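Local coordinates for uncharacterized protein (Methanosarcina mazei, PDB 3R6A) that is of unknown function but belongs to the glyoxalase/bleomycin resistance/dioxygenase superfamily and forms an assembly of two chains, at residues Met3-Ala15 with Leu61-Asp74. Numbering follows the deposited sequence.
Sequences MKILQILSRLYVA and LKPFRNTQATFLVD
A classic beta bulge sets Leu-6 and Gln-7 against the single residue Leu-72, where strand 5-14 runs antiparallel to strand 69-73 in the mixed sheet of this glyoxalase-superfamily fold. Leu-72 O accepts from both residues, from Leu-6 N at 2.8 Å and from Gln-7 N at 3.3 Å. Beyond the bulge, Leu-9 and Thr-70 form a hydrogen-bonded pair. On the face carrying Ile-5, Ile-8, Phe-71 and Val-73, the CD1 methyl of Ile-5 reaches Val-73 CG1, and Ile-8 CG2 lies 3.8 Å from Phe-71 CE1; Phe-79 of helix 76-84 packs on Ile-5 and Val-73.

Toward residues 64-68 long side chains carry the contact. Arg-11 bends at chi3 (67°), which carries its guanidinium to the turn of residues 64-67: NH2 donates to Phe-64 O at 2.9 Å, roughly in the guanidinium plane, while Thr-67 CB covers one face. NE donates to Tyr-13 OH, and NH1 forms a salt bridge with Glu-114, whose OE1 also bonds Thr-70 OG1; these partners at three nitrogens limit rotation of the buried guanidinium. One water links Arg-11 N to Gln-68 O.

Arg-65 lies across one face of the Tyr-13 ring, its chain extended from CG to NE and the two side chains running antiparallel. The guanidinium is inclined 41° to the ring, with NH1 3.4 Å from Tyr-13 CD2. The CH-pi contact is nearly central: Arg-65 CG stands 3.7 Å from the Tyr-13 centroid, only 6° off the ring normal.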
HETATM    1  N   MSE B   3     -20.968   6.491   0.080  1.00 36.07           N
HETATM    2  CA  MSE B   3     -19.680   5.978   0.638  1.00 34.59           C
HETATM    3  C   MSE B   3     -18.869   5.346  -0.491  1.00 33.32           C
HETATM    4  O   MSE B   3     -19.241   4.298  -1.017  1.00 35.41           O
HETATM    5  CB  MSE B   3     -19.969   4.941   1.727  1.00 35.49           C
HETATM    6  CG  MSE B   3     -18.767   4.528   2.548  1.00 37.00           C
HETATM    7 SE   MSE B   3     -19.234   3.378   4.025  1.00 41.80          SE
HETATM    8  CE  MSE B   3     -18.854   1.665   3.212  1.00 36.96           C
ATOM      9  N   LYS B   4     -17.761   5.978  -0.866  1.00 29.69           N
ATOM     10  CA  LYS B   4     -16.942   5.457  -1.953  1.00 27.29           C
ATOM     11  C   LYS B   4     -15.436   5.613  -1.764  1.00 24.51           C
ATOM     12  O   LYS B   4     -14.953   6.662  -1.344  1.00 20.90           O
ATOM     13  CB  LYS B   4     -17.345   6.134  -3.265  1.00 30.01           C
ATOM     14  CG  LYS B   4     -16.509   5.719  -4.468  1.00 33.38           C
ATOM     15  CD  LYS B   4     -16.972   6.433  -5.736  1.00 36.73           C
ATOM     16  CE  LYS B   4     -16.135   6.026  -6.942  1.00 37.98           C
ATOM     17  NZ  LYS B   4     -16.599   6.692  -8.195  1.00 40.91           N
ATOM     18  N   ILE B   5     -14.702   4.550  -2.081  1.00 21.93           N
ATOM     19  CA  ILE B   5     -13.247   4.574  -2.005  1.00 21.77           C
ATOM     20  C   ILE B   5     -12.814   5.056  -3.386  1.00 22.41           C
ATOM     21  O   ILE B   5     -13.154   4.435  -4.394  1.00 24.15           O
ATOM     22  CB  ILE B   5     -12.665   3.162  -1.773  1.00 21.49           C
ATOM     23  CG1 ILE B   5     -13.171   2.600  -0.442  1.00 21.94           C
ATOM     24  CG2 ILE B   5     -11.134   3.212  -1.802  1.00 20.86           C
ATOM     25  CD1 ILE B   5     -12.596   3.269   0.779  1.00 21.87           C
ATOM     26  N   LEU B   6     -12.081   6.162  -3.435  1.00 19.98           N
ATOM     27  CA  LEU B   6     -11.624   6.711  -4.707  1.00 21.34           C
ATOM     28  C   LEU B   6     -10.281   6.114  -5.120  1.00 21.31           C
ATOM     29  O   LEU B   6     -10.055   5.815  -6.291  1.00 20.02           O
ATOM     30  CB  LEU B   6     -11.515   8.235  -4.607  1.00 21.25           C
ATOM     31  CG  LEU B   6     -12.833   8.969  -4.339  1.00 24.17           C
ATOM     32  CD1 LEU B   6     -12.560  10.457  -4.179  1.00 25.17           C
ATOM     33  CD2 LEU B   6     -13.805   8.726  -5.485  1.00 25.79           C
ATOM     34  N   GLN B   7      -9.390   5.946  -4.150  1.00 18.52           N
ATOM     35  CA  GLN B   7      -8.072   5.373  -4.409  1.00 19.51           C
ATOM     36  C   GLN B   7      -7.536   4.731  -3.150  1.00 17.60           C
ATOM     37  O   GLN B   7      -7.838   5.175  -2.042  1.00 15.88           O
ATOM     38  CB  GLN B   7      -7.050   6.440  -4.809  1.00 21.83           C
ATOM     39  CG  GLN B   7      -7.179   7.048  -6.180  1.00 27.36           C
ATOM     40  CD  GLN B   7      -5.956   7.882  -6.517  1.00 29.79           C
ATOM     41  OE1 GLN B   7      -5.570   8.776  -5.757  1.00 31.22           O
ATOM     42  NE2 GLN B   7      -5.331   7.589  -7.653  1.00 31.91           N
ATOM     43  N   ILE B   8      -6.731   3.690  -3.331  1.00 15.37           N
ATOM     44  CA  ILE B   8      -6.081   3.027  -2.210  1.00 14.96           C
ATOM     45  C   ILE B   8      -4.610   3.315  -2.468  1.00 16.64           C
ATOM     46  O   ILE B   8      -4.049   2.881  -3.476  1.00 16.98           O
ATOM     47  CB  ILE B   8      -6.337   1.513  -2.210  1.00 14.39           C
ATOM     48  CG1 ILE B   8      -7.832   1.258  -1.992  1.00 15.34           C
ATOM     49  CG2 ILE B   8      -5.506   0.844  -1.115  1.00 14.24           C
ATOM     50  CD1 ILE B   8      -8.222  -0.218  -1.939  1.00 16.03           C
ATOM     51  N   LEU B   9      -3.996   4.073  -1.569  1.00 15.01           N
ATOM     52  CA  LEU B   9      -2.602   4.458  -1.731  1.00 14.15           C
ATOM     53  C   LEU B   9      -1.649   3.647  -0.873  1.00 14.02           C
ATOM     54  O   LEU B   9      -1.839   3.524   0.342  1.00 13.83           O
ATOM     55  CB  LEU B   9      -2.455   5.949  -1.409  1.00 14.97           C
ATOM     56  CG  LEU B   9      -3.405   6.853  -2.198  1.00 15.11           C
ATOM     57  CD1 LEU B   9      -3.321   8.279  -1.672  1.00 18.58           C
ATOM     58  CD2 LEU B   9      -3.045   6.804  -3.681  1.00 16.30           C
ATOM     59  N   SER B  10      -0.627   3.089  -1.517  1.00 13.90           N
ATOM     60  CA  SER B  10       0.388   2.294  -0.826  1.00 13.40           C
ATOM     61  C   SER B  10       1.466   3.249  -0.329  1.00 16.12           C
ATOM     62  O   SER B  10       1.867   4.168  -1.041  1.00 18.16           O
ATOM     63  CB  SER B  10       0.992   1.266  -1.778  1.00 14.88           C
ATOM     64  OG  SER B  10      -0.024   0.418  -2.283  1.00 15.41           O
ATOM     65  N   ARG B  11       1.948   3.006   0.883  1.00 13.98           N
ATOM     66  CA  ARG B  11       2.933   3.874   1.510  1.00 13.01           C
ATOM     67  C   ARG B  11       4.356   3.341   1.526  1.00 13.30           C
ATOM     68  O   ARG B  11       4.594   2.196   1.898  1.00 12.94           O
ATOM     69  CB  ARG B  11       2.496   4.155   2.948  1.00 14.57           C
ATOM     70  CG  ARG B  11       1.126   4.815   3.067  1.00 15.80           C
ATOM     71  CD  ARG B  11       0.493   4.517   4.426  1.00 16.33           C
ATOM     72  NE  ARG B  11       1.194   5.144   5.552  1.00 16.13           N
ATOM     73  CZ  ARG B  11       0.951   6.375   5.996  1.00 19.94           C
ATOM     74  NH1 ARG B  11       0.028   7.128   5.412  1.00 18.37           N
ATOM     75  NH2 ARG B  11       1.613   6.848   7.048  1.00 19.36           N
ATOM     76  N   LEU B  12       5.296   4.187   1.116  1.00 12.47           N
ATOM     77  CA  LEU B  12       6.709   3.840   1.128  1.00 13.94           C
ATOM     78  C   LEU B  12       7.390   4.922   1.960  1.00 14.32           C
ATOM     79  O   LEU B  12       7.005   6.095   1.911  1.00 14.60           O
ATOM     80  CB  LEU B  12       7.294   3.807  -0.291  1.00 13.82           C
ATOM     81  CG  LEU B  12       6.747   2.742  -1.245  1.00 14.58           C
ATOM     82  CD1 LEU B  12       7.564   2.743  -2.531  1.00 15.33           C
ATOM     83  CD2 LEU B  12       6.808   1.368  -0.590  1.00 17.21           C
ATOM     84  N   TYR B  13       8.398   4.516   2.724  1.00 15.32           N
ATOM     85  CA  TYR B  13       9.126   5.415   3.608  1.00 16.11           C
ATOM     86  C   TYR B  13      10.579   5.507   3.186  1.00 17.50           C
ATOM     87  O   TYR B  13      11.276   4.497   3.105  1.00 19.10           O
ATOM     88  CB  TYR B  13       9.019   4.887   5.035  1.00 17.59           C
ATOM     89  CG  TYR B  13       7.603   4.521   5.393  1.00 17.10           C
ATOM     90  CD1 TYR B  13       6.740   5.458   5.959  1.00 17.14           C
ATOM     91  CD2 TYR B  13       7.101   3.249   5.110  1.00 17.07           C
ATOM     92  CE1 TYR B  13       5.411   5.139   6.232  1.00 18.55           C
ATOM     93  CE2 TYR B  13       5.777   2.922   5.377  1.00 18.13           C
ATOM     94  CZ  TYR B  13       4.939   3.871   5.937  1.00 17.77           C
ATOM     95  OH  TYR B  13       3.629   3.551   6.199  1.00 17.86           O
ATOM     96  N   VAL B  14      11.030   6.730   2.928  1.00 17.06           N
ATOM     97  CA  VAL B  14      12.394   6.963   2.479  1.00 17.18           C
ATOM     98  C   VAL B  14      13.050   8.111   3.240  1.00 18.51           C
ATOM     99  O   VAL B  14      12.374   8.911   3.884  1.00 17.41           O
ATOM    100  CB  VAL B  14      12.415   7.275   0.966  1.00 18.06           C
ATOM    101  CG1 VAL B  14      11.810   6.105   0.190  1.00 17.38           C
ATOM    102  CG2 VAL B  14      11.643   8.562   0.685  1.00 16.43           C
ATOM    103  N   ALA B  15      14.373   8.188   3.151  1.00 20.58           N
ATOM    104  CA  ALA B  15      15.121   9.233   3.837  1.00 22.46           C
ATOM    105  C   ALA B  15      14.978  10.578   3.134  1.00 25.04           C
ATOM    106  O   ALA B  15      14.822  11.614   3.782  1.00 25.69           O
ATOM    107  CB  ALA B  15      16.590   8.842   3.921  1.00 22.36           C
ATOM    108  N   LEU B  61       9.991   9.218  10.725  1.00 27.17           N
ATOM    109  CA  LEU B  61       9.170   8.259   9.986  1.00 25.66           C
ATOM    110  C   LEU B  61       8.540   7.171  10.848  1.00 26.38           C
ATOM    111  O   LEU B  61       7.489   6.629  10.503  1.00 23.45           O
ATOM    112  CB  LEU B  61      10.009   7.578   8.900  1.00 25.28           C
ATOM    113  CG  LEU B  61      10.537   8.403   7.726  1.00 26.24           C
ATOM    114  CD1 LEU B  61      11.495   7.556   6.905  1.00 25.21           C
ATOM    115  CD2 LEU B  61       9.377   8.883   6.870  1.00 26.37           C
ATOM    116  N   LYS B  62       9.183   6.850  11.968  1.00 26.35           N
ATOM    117  CA  LYS B  62       8.696   5.793  12.848  1.00 27.74           C
ATOM    118  C   LYS B  62       7.178   5.748  13.055  1.00 26.80           C
ATOM    119  O   LYS B  62       6.543   4.733  12.768  1.00 26.30           O
ATOM    120  CB  LYS B  62       9.403   5.863  14.206  1.00 30.90           C
ATOM    121  CG  LYS B  62       9.170   4.630  15.068  1.00 33.36           C
ATOM    122  CD  LYS B  62       9.981   4.650  16.362  1.00 35.91           C
ATOM    123  CE  LYS B  62       9.462   5.685  17.353  1.00 37.92           C
ATOM    124  NZ  LYS B  62      10.112   5.532  18.691  1.00 39.40           N
ATOM    125  N   PRO B  63       6.575   6.841  13.551  1.00 25.82           N
ATOM    126  CA  PRO B  63       5.126   6.841  13.769  1.00 25.29           C
ATOM    127  C   PRO B  63       4.292   6.650  12.501  1.00 25.08           C
ATOM    128  O   PRO B  63       3.185   6.111  12.554  1.00 24.72           O
ATOM    129  CB  PRO B  63       4.880   8.195  14.433  1.00 25.89           C
ATOM    130  CG  PRO B  63       5.935   9.051  13.834  1.00 27.82           C
ATOM    131  CD  PRO B  63       7.149   8.158  13.880  1.00 25.88           C
ATOM    132  N   PHE B  64       4.823   7.091  11.365  1.00 22.91           N
ATOM    133  CA  PHE B  64       4.115   6.962  10.092  1.00 21.68           C
ATOM    134  C   PHE B  64       4.058   5.519   9.611  1.00 20.63           C
ATOM    135  O   PHE B  64       3.138   5.129   8.889  1.00 20.31           O
ATOM    136  CB  PHE B  64       4.789   7.836   9.031  1.00 21.94           C
ATOM    137  CG  PHE B  64       4.598   9.306   9.258  1.00 23.77           C
ATOM    138  CD1 PHE B  64       3.441   9.943   8.824  1.00 26.94           C
ATOM    139  CD2 PHE B  64       5.548  10.042   9.955  1.00 25.44           C
ATOM    140  CE1 PHE B  64       3.230  11.299   9.084  1.00 29.16           C
ATOM    141  CE2 PHE B  64       5.349  11.396  10.221  1.00 26.79           C
ATOM    142  CZ  PHE B  64       4.189  12.025   9.787  1.00 28.73           C
ATOM    143  N   ARG B  65       5.036   4.721  10.021  1.00 19.73           N
ATOM    144  CA  ARG B  65       5.088   3.324   9.608  1.00 20.84           C
ATOM    145  C   ARG B  65       4.003   2.456  10.224  1.00 20.15           C
ATOM    146  O   ARG B  65       3.773   1.334   9.771  1.00 22.81           O
ATOM    147  CB  ARG B  65       6.461   2.727   9.927  1.00 22.55           C
ATOM    148  CG  ARG B  65       7.567   3.164   8.985  1.00 24.27           C
ATOM    149  CD  ARG B  65       8.892   2.560   9.419  1.00 27.36           C
ATOM    150  NE  ARG B  65       9.962   2.793   8.456  1.00 29.83           N
ATOM    151  CZ  ARG B  65      10.064   2.172   7.285  1.00 29.51           C
ATOM    152  NH1 ARG B  65       9.158   1.273   6.920  1.00 32.13           N
ATOM    153  NH2 ARG B  65      11.080   2.446   6.481  1.00 32.66           N
ATOM    154  N   ASN B  66       3.324   2.964  11.248  1.00 19.92           N
ATOM    155  CA  ASN B  66       2.271   2.173  11.877  1.00 20.77           C
ATOM    156  C   ASN B  66       0.996   2.119  11.044  1.00 20.18           C
ATOM    157  O   ASN B  66       0.110   1.307  11.307  1.00 19.14           O
ATOM    158  CB  ASN B  66       1.963   2.706  13.276  1.00 23.26           C
ATOM    159  CG  ASN B  66       3.131   2.540  14.224  1.00 24.72           C
ATOM    160  OD1 ASN B  66       3.754   1.479  14.271  1.00 27.59           O
ATOM    161  ND2 ASN B  66       3.431   3.580  14.987  1.00 26.31           N
ATOM    162  N   THR B  67       0.906   2.983  10.039  1.00 19.00           N
ATOM    163  CA  THR B  67      -0.265   3.012   9.164  1.00 17.23           C
ATOM    164  C   THR B  67       0.010   2.133   7.948  1.00 18.56           C
ATOM    165  O   THR B  67       0.967   2.366   7.211  1.00 19.61           O
ATOM    166  CB  THR B  67      -0.577   4.452   8.711  1.00 18.05           C
ATOM    167  OG1 THR B  67      -0.883   5.253   9.861  1.00 18.63           O
ATOM    168  CG2 THR B  67      -1.768   4.469   7.762  1.00 17.47           C
ATOM    169  N   GLN B  68      -0.833   1.123   7.751  1.00 19.35           N
ATOM    170  CA  GLN B  68      -0.686   0.167   6.653  1.00 20.06           C
ATOM    171  C   GLN B  68      -0.893   0.759   5.259  1.00 18.72           C
ATOM    172  O   GLN B  68      -0.159   0.437   4.318  1.00 19.67           O
ATOM    173  CB  GLN B  68      -1.671  -0.994   6.842  1.00 24.47           C
ATOM    174  CG  GLN B  68      -1.640  -1.645   8.222  1.00 30.27           C
ATOM    175  CD  GLN B  68      -0.302  -2.263   8.541  1.00 34.09           C
ATOM    176  OE1 GLN B  68       0.213  -3.080   7.777  1.00 38.81           O
ATOM    177  NE2 GLN B  68       0.271  -1.881   9.676  1.00 35.83           N
ATOM    178  N   ALA B  69      -1.900   1.612   5.123  1.00 16.17           N
ATOM    179  CA  ALA B  69      -2.214   2.217   3.834  1.00 15.03           C
ATOM    180  C   ALA B  69      -3.110   3.427   4.011  1.00 15.35           C
ATOM    181  O   ALA B  69      -3.602   3.693   5.104  1.00 15.13           O
ATOM    182  CB  ALA B  69      -2.900   1.196   2.937  1.00 14.29           C
ATOM    183  N   THR B  70      -3.316   4.156   2.921  1.00 13.64           N
ATOM    184  CA  THR B  70      -4.151   5.349   2.936  1.00 13.64           C
ATOM    185  C   THR B  70      -5.291   5.183   1.940  1.00 14.03           C
ATOM    186  O   THR B  70      -5.073   4.822   0.781  1.00 13.06           O
ATOM    187  CB  THR B  70      -3.310   6.588   2.578  1.00 13.03           C
ATOM    188  OG1 THR B  70      -2.357   6.820   3.624  1.00 14.07           O
ATOM    189  CG2 THR B  70      -4.185   7.820   2.397  1.00 13.45           C
ATOM    190  N   PHE B  71      -6.511   5.421   2.409  1.00 12.73           N
ATOM    191  CA  PHE B  71      -7.691   5.314   1.565  1.00 13.11           C
ATOM    192  C   PHE B  71      -8.213   6.708   1.275  1.00 12.78           C
ATOM    193  O   PHE B  71      -8.605   7.423   2.195  1.00 13.65           O
ATOM    194  CB  PHE B  71      -8.822   4.543   2.262  1.00 12.02           C
ATOM    195  CG  PHE B  71      -8.561   3.075   2.466  1.00 13.23           C
ATOM    196  CD1 PHE B  71      -7.362   2.483   2.081  1.00 13.81           C
ATOM    197  CD2 PHE B  71      -9.538   2.278   3.065  1.00 14.14           C
ATOM    198  CE1 PHE B  71      -7.139   1.124   2.293  1.00 13.70           C
ATOM    199  CE2 PHE B  71      -9.324   0.920   3.282  1.00 15.37           C
ATOM    200  CZ  PHE B  71      -8.121   0.343   2.892  1.00 14.28           C
ATOM    201  N   LEU B  72      -8.203   7.100   0.004  1.00 13.66           N
ATOM    202  CA  LEU B  72      -8.750   8.395  -0.392  1.00 15.77           C
ATOM    203  C   LEU B  72     -10.237   8.105  -0.592  1.00 16.59           C
ATOM    204  O   LEU B  72     -10.601   7.212  -1.363  1.00 16.82           O
ATOM    205  CB  LEU B  72      -8.107   8.869  -1.701  1.00 16.20           C
ATOM    206  CG  LEU B  72      -8.603  10.168  -2.338  1.00 20.18           C
ATOM    207  CD1 LEU B  72      -8.486  11.335  -1.359  1.00 21.82           C
ATOM    208  CD2 LEU B  72      -7.779  10.439  -3.588  1.00 21.01           C
ATOM    209  N   VAL B  73     -11.093   8.838   0.115  1.00 15.49           N
ATOM    210  CA  VAL B  73     -12.531   8.609   0.036  1.00 16.97           C
ATOM    211  C   VAL B  73     -13.332   9.857  -0.305  1.00 19.76           C
ATOM    212  O   VAL B  73     -12.836  10.977  -0.201  1.00 19.79           O
ATOM    213  CB  VAL B  73     -13.066   8.029   1.375  1.00 15.60           C
ATOM    214  CG1 VAL B  73     -12.296   6.770   1.736  1.00 13.62           C
ATOM    215  CG2 VAL B  73     -12.921   9.057   2.491  1.00 16.71           C
ATOM    216  N   ASP B  74     -14.584   9.654  -0.703  1.00 22.02           N
ATOM    217  CA  ASP B  74     -15.455  10.765  -1.059  1.00 27.66           C
ATOM    218  C   ASP B  74     -15.981  11.483   0.184  1.00 28.42           C
ATOM    219  O   ASP B  74     -16.096  12.709   0.199  1.00 29.53           O
ATOM    220  CB  ASP B  74     -16.625  10.254  -1.907  1.00 29.89           C
ATOM    221  CG  ASP B  74     -17.583   9.381  -1.119  1.00 33.31           C
ATOM    222  OD1 ASP B  74     -17.127   8.648  -0.215  1.00 35.42           O
ATOM    223  OD2 ASP B  74     -18.797   9.416  -1.413  1.00 37.18           O
TER
HETATM  224  O   HOH W   1       0.912   0.611   2.006  1.00 21.30           O
HETATM  225  O   HOH W   2       2.970   0.973   5.533  1.00 30.04           O